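Local coordinates for methyl transferase from Methanosarcina acetivorans (Methanosarcina acetivorans, PDB 6MRO), which binds S-adenosyl-L-homocysteine and calcium, and is probably an S-adenosylmethionine-dependent methyltransferase, at residues M136-D141 with R152-I158; F166-K172 with Y188-K194; D14-Q19 with R43-M49; D98-V103 with V127-K133. The protein carries 1 engineered substitution. All coordinates share one frame; numbering follows the deposited sequence. Where two conformers were deposited one is given.

Contact 1. Residues M136-D141 with R152-I158. With CA (calcium ion), chain D; CA (calcium ion), chain C.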
# COMPACT_ATOMS: atom_id res chain seq x y z
N MET A 136 -0.83 -5.30 -3.35
CA MET A 136 -0.91 -5.21 -1.91
C MET A 136 0.11 -6.13 -1.27
O MET A 136 0.22 -7.30 -1.66
CB MET A 136 -2.32 -5.55 -1.42
CG MET A 136 -2.53 -5.40 0.08
SD MET A 136 -2.06 -6.87 1.04
CE MET A 136 -3.44 -7.94 0.61
N LEU A 137 0.85 -5.60 -0.31
CA LEU A 137 1.88 -6.35 0.41
C LEU A 137 1.49 -6.46 1.87
O LEU A 137 1.18 -5.45 2.52
CB LEU A 137 3.23 -5.64 0.24
CG LEU A 137 4.46 -6.14 0.99
CD1 LEU A 137 4.93 -7.44 0.38
CD2 LEU A 137 5.56 -5.05 0.90
N CYS A 138 1.53 -7.69 2.40
CA CYS A 138 1.17 -7.92 3.79
C CYS A 138 1.96 -9.10 4.33
O CYS A 138 2.53 -9.90 3.58
CB CYS A 138 -0.35 -8.15 3.93
SG CYS A 138 -0.94 -9.62 3.03
N PHE A 139 2.02 -9.19 5.66
CA PHE A 139 2.65 -10.34 6.29
C PHE A 139 1.81 -11.59 6.05
O PHE A 139 0.58 -11.53 6.07
CB PHE A 139 2.83 -10.10 7.78
CG PHE A 139 3.74 -8.96 8.10
CD1 PHE A 139 5.04 -8.94 7.61
CD2 PHE A 139 3.30 -7.90 8.87
CE1 PHE A 139 5.88 -7.87 7.89
CE2 PHE A 139 4.14 -6.84 9.16
CZ PHE A 139 5.43 -6.83 8.66
N SER A 140 2.47 -12.72 5.82
CA SER A 140 1.76 -13.94 5.45
C SER A 140 1.39 -14.76 6.68
O SER A 140 2.13 -14.81 7.67
CB SER A 140 2.60 -14.79 4.48
OG SER A 140 3.88 -15.10 5.01
N ASP A 141 0.24 -15.41 6.58
CA ASP A 141 -0.31 -16.25 7.64
C ASP A 141 -0.51 -17.65 7.07
O ASP A 141 -1.42 -17.88 6.27
CB ASP A 141 -1.63 -15.67 8.14
CG ASP A 141 -2.31 -16.53 9.19
OD1 ASP A 141 -1.78 -17.60 9.56
OD2 ASP A 141 -3.39 -16.12 9.65
N ARG A 152 -2.03 -11.64 10.73
CA ARG A 152 -1.35 -11.85 9.45
C ARG A 152 -2.37 -12.43 8.48
O ARG A 152 -3.32 -13.11 8.89
CB ARG A 152 -0.13 -12.79 9.58
CG ARG A 152 0.91 -12.35 10.63
CD ARG A 152 2.28 -13.00 10.37
NE ARG A 152 2.25 -14.46 10.45
CZ ARG A 152 2.30 -15.16 11.58
NH1 ARG A 152 2.38 -14.54 12.75
NH2 ARG A 152 2.26 -16.49 11.54
N ALA A 153 -2.19 -12.16 7.20
CA ALA A 153 -3.21 -12.48 6.21
C ALA A 153 -2.86 -13.80 5.53
O ALA A 153 -1.73 -13.99 5.07
CB ALA A 153 -3.35 -11.35 5.19
N SER A 154 -3.82 -14.72 5.49
CA SER A 154 -3.65 -15.96 4.75
C SER A 154 -4.12 -15.75 3.32
O SER A 154 -4.77 -14.75 2.99
CB SER A 154 -4.44 -17.09 5.40
OG SER A 154 -5.83 -16.83 5.27
N LYS A 155 -3.79 -16.70 2.44
CA LYS A 155 -4.29 -16.60 1.07
C LYS A 155 -5.81 -16.67 1.05
O LYS A 155 -6.46 -15.96 0.29
CB LYS A 155 -3.68 -17.69 0.20
CG LYS A 155 -2.17 -17.63 0.14
CD LYS A 155 -1.59 -18.81 -0.61
CE LYS A 155 -0.89 -18.35 -1.87
NZ LYS A 155 0.41 -19.06 -2.01
N ALA A 156 -6.38 -17.51 1.92
CA ALA A 156 -7.84 -17.62 1.99
C ALA A 156 -8.46 -16.30 2.42
O ALA A 156 -9.46 -15.86 1.85
CB ALA A 156 -8.23 -18.74 2.96
N GLU A 157 -7.88 -15.66 3.44
CA GLU A 157 -8.38 -14.36 3.87
C GLU A 157 -8.25 -13.32 2.76
O GLU A 157 -9.17 -12.53 2.54
CB GLU A 157 -7.64 -13.91 5.14
CG GLU A 157 -7.89 -14.84 6.33
CD GLU A 157 -6.83 -14.75 7.43
OE1 GLU A 157 -7.09 -15.26 8.54
OE2 GLU A 157 -5.75 -14.19 7.18
N ILE A 158 -7.13 -13.34 2.03
CA ILE A 158 -6.94 -12.40 0.93
C ILE A 158 -7.96 -12.66 -0.17
O ILE A 158 -8.62 -11.74 -0.67
CB ILE A 158 -5.49 -12.48 0.41
CG1 ILE A 158 -4.53 -11.93 1.47
CG2 ILE A 158 -5.32 -11.70 -0.90
CD1 ILE A 158 -3.07 -12.15 1.14
CA CA D . -4.97 -14.38 9.85
CA CA C . -3.81 -18.03 11.18
O HOH W 1 2.66 -17.96 8.91
O HOH W 2 -1.63 -18.77 3.68
O HOH W 3 -3.74 -13.91 11.83
O HOH W 4 -4.93 -18.91 9.33
O HOH W 5 -5.95 -12.12 9.96
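D141 and R152 meet over a calcium ion. D141 OD2 binds that ion at 2.4 Å, and the carbonyl O of R152 binds it at 2.3 Å. E157 grips the same ion with both carboxylate oxygens. D141 CG stands anti to the backbone N (chi1 177°), which carries the carboxylate to the metals. OD2 bridges to a second calcium, which OD1 also binds. E146 binds both ions. Between the two backbones, A153 N donates to F139 O at 3.1 Å. D141 N donates to A153 O at 2.9 Å. A single bridge pairs S140 with A153, just before helix 155-162. S154 and E157 form a capping box at that helix start: E157 N donates to S154 OG, and S154 N to E157 OE2 at 2.6 Å. On the helix side the packing is close and apolar. C138 SG touches A153 CB at 3.7 Å and I158 CD1 at 3.8 Å, while M136 CE reaches I158 more loosely. R152, by contrast, is partly exposed and meets water. Its chain bends at chi3, and NE donates to S140 O at 2.8 Å, in the guanidinium plane. A water on R152 NH2 holds S140 O only weakly.

Contact 2. Residues F166-K172 with Y188-K194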
# COMPACT_ATOMS: atom_id res chain seq x y z
N PHE A 166 -12.60 -7.86 -7.15
CA PHE A 166 -11.39 -7.88 -7.96
C PHE A 166 -11.16 -9.25 -8.57
O PHE A 166 -11.60 -10.28 -8.04
CB PHE A 166 -10.15 -7.52 -7.13
CG PHE A 166 -10.19 -6.13 -6.56
CD1 PHE A 166 -10.83 -5.88 -5.36
CD2 PHE A 166 -9.60 -5.07 -7.24
CE1 PHE A 166 -10.89 -4.59 -4.85
CE2 PHE A 166 -9.65 -3.79 -6.72
CZ PHE A 166 -10.28 -3.56 -5.52
N ASN A 167 -10.43 -9.26 -9.68
CA ASN A 167 -9.92 -10.50 -10.24
C ASN A 167 -8.51 -10.70 -9.71
O ASN A 167 -7.64 -9.83 -9.88
CB ASN A 167 -9.95 -10.47 -11.77
CG ASN A 167 -11.36 -10.41 -12.31
OD1 ASN A 167 -12.25 -11.11 -11.84
ND2 ASN A 167 -11.57 -9.55 -13.30
N ILE A 168 -8.29 -11.81 -9.03
CA ILE A 168 -7.01 -12.06 -8.39
C ILE A 168 -6.11 -12.70 -9.44
O ILE A 168 -6.48 -13.70 -10.06
CB ILE A 168 -7.18 -12.96 -7.16
CG1 ILE A 168 -8.03 -12.20 -6.13
CG2 ILE A 168 -5.83 -13.33 -6.58
CD1 ILE A 168 -8.36 -13.00 -4.90
N ILE A 169 -4.95 -12.09 -9.67
CA ILE A 169 -4.00 -12.63 -10.63
C ILE A 169 -3.07 -13.63 -9.96
O ILE A 169 -2.92 -14.77 -10.42
CB ILE A 169 -3.22 -11.49 -11.32
CG1 ILE A 169 -4.19 -10.44 -11.90
CG2 ILE A 169 -2.31 -12.05 -12.41
CD1 ILE A 169 -5.12 -10.96 -12.96
N TYR A 170 -2.48 -13.22 -8.84
CA TYR A 170 -1.67 -14.12 -8.03
C TYR A 170 -1.61 -13.61 -6.60
O TYR A 170 -1.86 -12.43 -6.33
CB TYR A 170 -0.26 -14.29 -8.61
CG TYR A 170 0.59 -13.03 -8.71
CD1 TYR A 170 1.12 -12.40 -7.58
CD2 TYR A 170 0.93 -12.51 -9.96
CE1 TYR A 170 1.92 -11.28 -7.69
CE2 TYR A 170 1.73 -11.38 -10.08
CZ TYR A 170 2.22 -10.77 -8.95
OH TYR A 170 3.01 -9.66 -9.07
N ILE A 171 -1.28 -14.52 -5.69
CA ILE A 171 -0.79 -14.19 -4.35
C ILE A 171 0.54 -14.91 -4.21
O ILE A 171 0.58 -16.15 -4.14
CB ILE A 171 -1.78 -14.61 -3.26
CG1 ILE A 171 -3.17 -14.03 -3.53
CG2 ILE A 171 -1.26 -14.18 -1.89
CD1 ILE A 171 -4.28 -14.63 -2.67
N LYS A 172 1.63 -14.15 -4.17
CA LYS A 172 2.99 -14.67 -4.23
C LYS A 172 3.68 -14.53 -2.87
O LYS A 172 3.52 -13.52 -2.18
CB LYS A 172 3.82 -13.92 -5.28
CG LYS A 172 3.79 -14.55 -6.65
CD LYS A 172 4.59 -13.73 -7.67
CE LYS A 172 4.44 -14.36 -9.05
NZ LYS A 172 4.83 -13.44 -10.15
N TYR A 188 3.12 -11.81 1.71
CA TYR A 188 2.36 -12.07 0.50
C TYR A 188 2.28 -10.82 -0.36
O TYR A 188 2.11 -9.71 0.16
CB TYR A 188 0.93 -12.52 0.82
CG TYR A 188 0.81 -13.98 1.18
CD1 TYR A 188 1.55 -14.94 0.51
CD2 TYR A 188 -0.07 -14.39 2.18
CE1 TYR A 188 1.43 -16.28 0.84
CE2 TYR A 188 -0.19 -15.72 2.51
CZ TYR A 188 0.57 -16.66 1.84
OH TYR A 188 0.45 -18.00 2.17
N LEU A 189 2.38 -11.00 -1.67
CA LEU A 189 2.11 -9.92 -2.63
C LEU A 189 0.91 -10.33 -3.47
O LEU A 189 0.97 -11.34 -4.20
CB LEU A 189 3.32 -9.63 -3.51
CG LEU A 189 3.07 -8.51 -4.53
CD1 LEU A 189 3.06 -7.16 -3.84
CD2 LEU A 189 4.10 -8.57 -5.65
N LEU A 190 -0.17 -9.57 -3.36
CA LEU A 190 -1.35 -9.76 -4.17
C LEU A 190 -1.27 -8.87 -5.41
O LEU A 190 -1.01 -7.66 -5.30
CB LEU A 190 -2.60 -9.44 -3.37
CG LEU A 190 -3.87 -9.12 -4.17
CD1 LEU A 190 -4.42 -10.40 -4.81
CD2 LEU A 190 -4.90 -8.49 -3.23
N SER A 191 -1.50 -9.47 -6.57
CA SER A 191 -1.75 -8.73 -7.80
C SER A 191 -3.21 -8.96 -8.16
O SER A 191 -3.64 -10.10 -8.34
CB SER A 191 -0.83 -9.19 -8.93
OG SER A 191 -1.21 -8.61 -10.17
N ALA A 192 -3.97 -7.87 -8.25
CA ALA A 192 -5.39 -7.97 -8.56
C ALA A 192 -5.74 -6.91 -9.59
O ALA A 192 -5.02 -5.93 -9.77
CB ALA A 192 -6.24 -7.82 -7.29
N THR A 193 -6.86 -7.12 -10.29
CA THR A 193 -7.33 -6.17 -11.30
C THR A 193 -8.81 -5.86 -11.09
O THR A 193 -9.58 -6.71 -10.64
CB THR A 193 -7.11 -6.67 -12.74
OG1 THR A 193 -8.08 -7.68 -13.06
CG2 THR A 193 -5.70 -7.24 -12.91
N LYS A 194 -9.20 -4.64 -11.44
CA LYS A 194 -10.57 -4.20 -11.23
C LYS A 194 -11.56 -4.98 -12.10
O LYS A 194 -11.45 -5.00 -13.32
CB LYS A 194 -10.70 -2.70 -11.51
CG LYS A 194 -12.13 -2.19 -11.49
CD LYS A 194 -12.18 -0.67 -11.36
CE LYS A 194 -13.61 -0.20 -11.21
NZ LYS A 194 -13.71 1.24 -10.85
OXT LYS A 194 -12.50 -5.61 -11.60
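Y170 CG sits between its backbone N and carbonyl carbon (chi1 61°), which lays the ring across S191. S191 CB stands over one ring face, 3.5 Å from the centroid of the Y170 ring. K172 CD lies over the opposite face, toward the rim. At the ring edge lies L189 O, and Y170 OH is hydrogen-bonded to E30. Replacing Y170 by alanine would probably uncover S191 CB and leave E30 without its phenol partner. On the other face of the sheet, I171 CG2 is anti to its own N and rests over the Y188 ring, 3.7 Å from Y188 CG. L190 CD1 meets I168 CG2 at 3.7 Å, the two side chains crossing at about a right angle. Back on the face of Y170 and S191, T193 CG2 meets I169 CG1 at 3.7 Å. The strands run antiparallel, their axes 174° apart. N167 and T193 form a hydrogen-bonded pair with two bonds, and so do K172 and L189. Between them is a classic beta bulge: I169 N donates to S191 O at 2.7 Å, while Y170 N reaches the same oxygen only weakly, at 3.4 Å. S191 N returns a bond to Y170 O. Strand 167-177, an outermost strand within the chain, is thus held to strand 184-193 by backbone bonds, the bulge shifting the register by one, while apolar and CH-pi contacts rather than charge join the side chains.

Contact 3. Residues D14-Q19 with R43-M49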
# COMPACT_ATOMS: atom_id res chain seq x y z
N ASP A 14 9.10 1.67 8.70
CA ASP A 14 9.55 2.92 8.10
C ASP A 14 11.00 2.80 7.63
O ASP A 14 11.91 3.46 8.12
CB ASP A 14 9.35 4.07 9.08
CG ASP A 14 9.60 5.41 8.47
OD1 ASP A 14 9.32 5.56 7.26
OD2 ASP A 14 10.10 6.30 9.21
N ILE A 15 11.20 1.91 6.65
CA ILE A 15 12.53 1.66 6.11
C ILE A 15 12.95 2.80 5.19
O ILE A 15 12.14 3.58 4.70
CB ILE A 15 12.58 0.31 5.38
CG1 ILE A 15 11.51 0.24 4.28
CG2 ILE A 15 12.46 -0.84 6.37
CD1 ILE A 15 11.67 -0.98 3.37
N ASP A 16 14.27 2.90 4.97
CA ASP A 16 14.87 3.99 4.21
C ASP A 16 14.98 3.69 2.73
O ASP A 16 15.86 4.24 2.06
CB ASP A 16 16.24 4.35 4.80
CG ASP A 16 17.31 3.28 4.55
OD1 ASP A 16 17.08 2.25 3.88
OD2 ASP A 16 18.44 3.49 5.05
N HIS A 17 14.14 2.81 2.21
CA HIS A 17 14.16 2.44 0.80
C HIS A 17 12.78 1.92 0.43
O HIS A 17 11.97 1.62 1.32
CB HIS A 17 15.25 1.39 0.51
CG HIS A 17 15.18 0.17 1.37
ND1 HIS A 17 15.67 0.13 2.66
CD2 HIS A 17 14.71 -1.08 1.11
CE1 HIS A 17 15.50 -1.09 3.16
NE2 HIS A 17 14.91 -1.84 2.24
N PRO A 18 12.46 1.82 -0.86
CA PRO A 18 11.20 1.19 -1.24
C PRO A 18 11.20 -0.27 -0.84
O PRO A 18 12.26 -0.90 -0.74
CB PRO A 18 11.17 1.34 -2.77
CG PRO A 18 12.15 2.45 -3.06
CD PRO A 18 13.21 2.32 -2.02
N GLN A 19 10.01 -0.82 -0.60
CA GLN A 19 9.92 -2.24 -0.33
C GLN A 19 10.39 -3.04 -1.54
O GLN A 19 10.01 -2.73 -2.68
CB GLN A 19 8.48 -2.65 0.03
CG GLN A 19 8.11 -2.28 1.46
CD GLN A 19 8.79 -3.17 2.46
OE1 GLN A 19 9.37 -4.19 2.10
NE2 GLN A 19 8.78 -2.75 3.71
N ARG A 43 6.00 7.68 4.90
CA ARG A 43 7.02 8.67 4.57
C ARG A 43 7.52 8.56 3.13
O ARG A 43 8.59 9.11 2.81
CB ARG A 43 8.19 8.56 5.56
CG ARG A 43 7.86 9.24 6.86
CD ARG A 43 8.91 9.02 7.94
NE ARG A 43 8.69 9.95 9.04
CZ ARG A 43 8.82 9.63 10.33
NH1 ARG A 43 8.61 10.56 11.26
NH2 ARG A 43 9.07 8.37 10.68
N GLY A 44 6.79 7.85 2.26
CA GLY A 44 6.84 8.09 0.82
C GLY A 44 7.86 7.34 -0.01
O GLY A 44 8.00 7.66 -1.19
N GLU A 45 8.55 6.33 0.54
CA GLU A 45 9.59 5.64 -0.23
C GLU A 45 9.02 4.97 -1.48
O GLU A 45 9.53 5.15 -2.59
CB GLU A 45 10.34 4.63 0.63
CG GLU A 45 11.16 5.26 1.71
CD GLU A 45 12.41 5.94 1.18
OE1 GLU A 45 12.96 6.78 1.93
OE2 GLU A 45 12.86 5.64 0.05
N ASN A 46 7.94 4.20 -1.33
CA ASN A 46 7.39 3.51 -2.50
C ASN A 46 6.82 4.51 -3.50
O ASN A 46 6.94 4.32 -4.72
CB ASN A 46 6.32 2.51 -2.08
CG ASN A 46 6.88 1.33 -1.33
OD1 ASN A 46 7.95 0.83 -1.67
ND2 ASN A 46 6.14 0.84 -0.33
N ALA A 47 6.18 5.57 -3.00
CA ALA A 47 5.57 6.55 -3.89
C ALA A 47 6.62 7.26 -4.71
O ALA A 47 6.45 7.46 -5.92
CB ALA A 47 4.75 7.55 -3.06
N ILE A 48 7.73 7.63 -4.08
CA ILE A 48 8.82 8.29 -4.80
C ILE A 48 9.41 7.35 -5.83
O ILE A 48 9.74 7.76 -6.95
CB ILE A 48 9.87 8.80 -3.80
CG1 ILE A 48 9.30 9.98 -2.99
CG2 ILE A 48 11.15 9.22 -4.52
CD1 ILE A 48 10.14 10.39 -1.79
N MET A 49 9.53 6.07 -5.49
CA MET A 49 10.06 5.11 -6.45
C MET A 49 9.18 5.05 -7.70
O MET A 49 9.69 5.06 -8.83
CB MET A 49 10.18 3.74 -5.78
CG MET A 49 10.88 2.72 -6.63
SD MET A 49 9.67 1.85 -7.61
CE MET A 49 8.81 0.92 -6.35
O HOH W 6 6.88 5.09 5.92
O HOH W 7 15.62 5.66 -0.85
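D14 and R43 form a salt bridge, with R43 NH2 donating to D14 OD2 at 2.7 Å. The carboxylate lies at the guanidinium edge, but OD2 is met from above the carboxylate plane, and the two planes are 33° apart. R43 is extended from CG to NE, and its NE pairs with D69. A water links D14 OD1 to R43 N. The second direct bond is made by N46. Its OD1 accepts from Q19 N at 2.8 Å, in the carbonyl plane and on a lone pair. N46 also touches the bound S-adenosyl-L-homocysteine, so the bond ties the 14-19 loop to a residue of the ligand pocket. E45 bends at chi2 (-73°), which folds its carboxylate back along the backbone of D16 and H17. E45 CB lies 3.5 Å from H17 O. A water joins E45 OE2 to D16 O, and the carboxylate is further paired with K73 and R77. The packing centres on P18. Its CG meets M49 CB at 3.6 Å, and its CB lies 3.4 Å from N46 OD1. G44 is the N-cap of helix 45-51, and Q19 that of helix 20-27. The glycine-rich turn before helix 45-51 is consistent with the Rossmann-type motif of these methyltransferases. M49 also packs on F22 and I26 of helix 20-27, while N46 and Q19 both touch S106 of strand 100-106.

Contact 4. Residues D98-V103 with V127-K133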
# COMPACT_ATOMS: atom_id res chain seq x y z
N ASP A 98 -12.81 5.77 -11.12
CA ASP A 98 -12.08 5.32 -12.31
C ASP A 98 -10.94 6.28 -12.66
O ASP A 98 -10.82 6.76 -13.79
CB ASP A 98 -13.03 5.15 -13.50
CG ASP A 98 -14.21 4.24 -13.20
OD1 ASP A 98 -14.05 3.25 -12.47
OD2 ASP A 98 -15.32 4.53 -13.70
N GLU A 99 -10.12 6.60 -11.67
CA GLU A 99 -9.07 7.59 -11.87
C GLU A 99 -7.67 7.00 -11.97
O GLU A 99 -6.86 7.48 -12.77
CB GLU A 99 -9.10 8.61 -10.73
CG GLU A 99 -10.18 9.65 -10.90
CD GLU A 99 -10.10 10.34 -12.25
OE1 GLU A 99 -11.11 10.36 -12.98
OE2 GLU A 99 -9.00 10.84 -12.58
N PHE A 100 -7.36 5.96 -11.20
CA PHE A 100 -5.98 5.49 -11.08
C PHE A 100 -5.75 4.21 -11.88
O PHE A 100 -6.57 3.29 -11.83
CB PHE A 100 -5.63 5.26 -9.60
CG PHE A 100 -5.55 6.52 -8.81
CD1 PHE A 100 -6.61 6.92 -8.01
CD2 PHE A 100 -4.43 7.33 -8.88
CE1 PHE A 100 -6.55 8.12 -7.29
CE2 PHE A 100 -4.37 8.53 -8.18
CZ PHE A 100 -5.42 8.92 -7.38
N ASP A 101 -4.64 4.17 -12.61
CA ASP A 101 -4.18 2.95 -13.27
C ASP A 101 -3.61 1.93 -12.28
O ASP A 101 -3.65 0.72 -12.54
CB ASP A 101 -3.11 3.30 -14.30
CG ASP A 101 -3.61 4.27 -15.32
OD1 ASP A 101 -3.15 5.43 -15.32
OD2 ASP A 101 -4.47 3.86 -16.13
N ILE A 102 -3.04 2.40 -11.17
CA ILE A 102 -2.36 1.56 -10.19
C ILE A 102 -2.74 2.06 -8.81
O ILE A 102 -2.73 3.28 -8.56
CB ILE A 102 -0.82 1.63 -10.34
CG1 ILE A 102 -0.36 1.18 -11.72
CG2 ILE A 102 -0.11 0.87 -9.21
CD1 ILE A 102 0.75 2.09 -12.28
N VAL A 103 -3.08 1.14 -7.91
CA VAL A 103 -3.08 1.41 -6.47
C VAL A 103 -2.07 0.47 -5.83
O VAL A 103 -2.15 -0.75 -6.04
CB VAL A 103 -4.46 1.23 -5.82
CG1 VAL A 103 -4.35 1.39 -4.29
CG2 VAL A 103 -5.47 2.25 -6.40
N VAL A 127 -11.92 3.98 -6.97
CA VAL A 127 -10.97 4.93 -7.56
C VAL A 127 -10.08 4.33 -8.64
O VAL A 127 -9.43 5.08 -9.38
CB VAL A 127 -10.07 5.59 -6.50
CG1 VAL A 127 -10.94 6.36 -5.51
CG2 VAL A 127 -9.19 4.55 -5.81
N LEU A 128 -10.04 3.00 -8.76
CA LEU A 128 -9.25 2.36 -9.81
C LEU A 128 -9.93 2.48 -11.17
O LEU A 128 -11.16 2.42 -11.27
CB LEU A 128 -9.05 0.88 -9.47
CG LEU A 128 -7.76 0.59 -8.72
CD1 LEU A 128 -7.85 -0.81 -8.10
CD2 LEU A 128 -6.55 0.71 -9.65
N LYS A 129 -9.12 2.66 -12.21
CA LYS A 129 -9.64 2.63 -13.57
C LYS A 129 -10.07 1.22 -13.95
O LYS A 129 -9.63 0.22 -13.37
CB LYS A 129 -8.58 3.09 -14.57
CG LYS A 129 -8.42 4.58 -14.71
CD LYS A 129 -7.45 4.91 -15.83
CE LYS A 129 -7.04 6.37 -15.81
NZ LYS A 129 -6.03 6.69 -16.86
N GLU A 130 -10.79 1.16 -15.04
CA GLU A 130 -11.19 -0.06 -15.64
C GLU A 130 -9.90 -0.67 -16.12
O GLU A 130 -9.16 -0.02 -16.77
CB GLU A 130 -12.09 0.32 -16.81
CG GLU A 130 -11.60 1.58 -17.51
CD GLU A 130 -12.41 2.84 -17.22
OE1 GLU A 130 -12.36 3.38 -16.14
OE2 GLU A 130 -13.12 3.33 -18.12
N GLY A 131 -9.62 -1.92 -15.82
CA GLY A 131 -8.34 -2.49 -16.17
C GLY A 131 -7.24 -2.15 -15.19
O GLY A 131 -6.08 -2.53 -15.43
N GLY A 132 -7.57 -1.46 -14.10
CA GLY A 132 -6.55 -0.98 -13.18
C GLY A 132 -6.04 -2.09 -12.27
O GLY A 132 -6.74 -3.06 -11.97
N LYS A 133 -4.78 -1.92 -11.85
CA LYS A 133 -4.13 -2.86 -10.99
C LYS A 133 -4.04 -2.44 -9.53
O LYS A 133 -3.81 -1.33 -9.24
CB LYS A 133 -2.70 -3.05 -11.46
CG LYS A 133 -2.48 -3.44 -12.89
CD LYS A 133 -2.56 -4.95 -12.95
CE LYS A 133 -2.21 -5.51 -14.30
NZ LYS A 133 -2.23 -7.00 -14.15
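F100 and L128 form a parallel bridge. K129 N donates to F100 O at 2.7 Å. V127 O takes two donors: F100 N lies in the carbonyl plane, E99 N above it. Past the corner at D101 a second parallel bridge pairs I102 with K133. There K133 N donates to D101 O at 3.0 Å, and V103 N to K133 O. A type II turn from K129 to G132 joins the two bridges. K129 makes the charged link across the contact; its extended chain runs beside D101. Its NZ makes a weak salt bridge to D101 OD2 at 3.3 Å, and its CE lies 3.2 Å from E99 O. Putting an alanine in place of K129 would probably leave D101 OD2 without its countercharge and bare the backbone at E99. D101 OD1 accepts from R35 N. D98 OD1 has K194 as its salt-bridge partner. Apolar contacts come from V103 CG2, 3.7 Å from L128 CG, and from F100 CD1 on V127 CB. Helix 114-127 thus connects parallel strands 100-106 and 132-139, a beta-alpha-beta crossover of the Rossmann-like methyltransferase fold.

Contacts 1, 2 and 4 share one sheet, while contact 3 joins a loop to a helix beside the ligand. Strand 132-139 serves both contact 4, at its start, and contact 1, at its far end. Strand 184-193 of contact 2 runs alongside it, and Y188 N bonds to C138 O of contact 1 at 2.7 Å. K194 ties contact 2 to contact 4 through D98 and L128 O. Contact 1 is the most buried yet gathers charge round calcium. Contacts 2, 3 and 4 are partly buried: contact 2 relies on antiparallel backbone bonds, contact 4 on parallel ones, and contact 3 on side-chain bonds and water. Contact 3 touches contact 1 where Q19 CG meets L137 CD2.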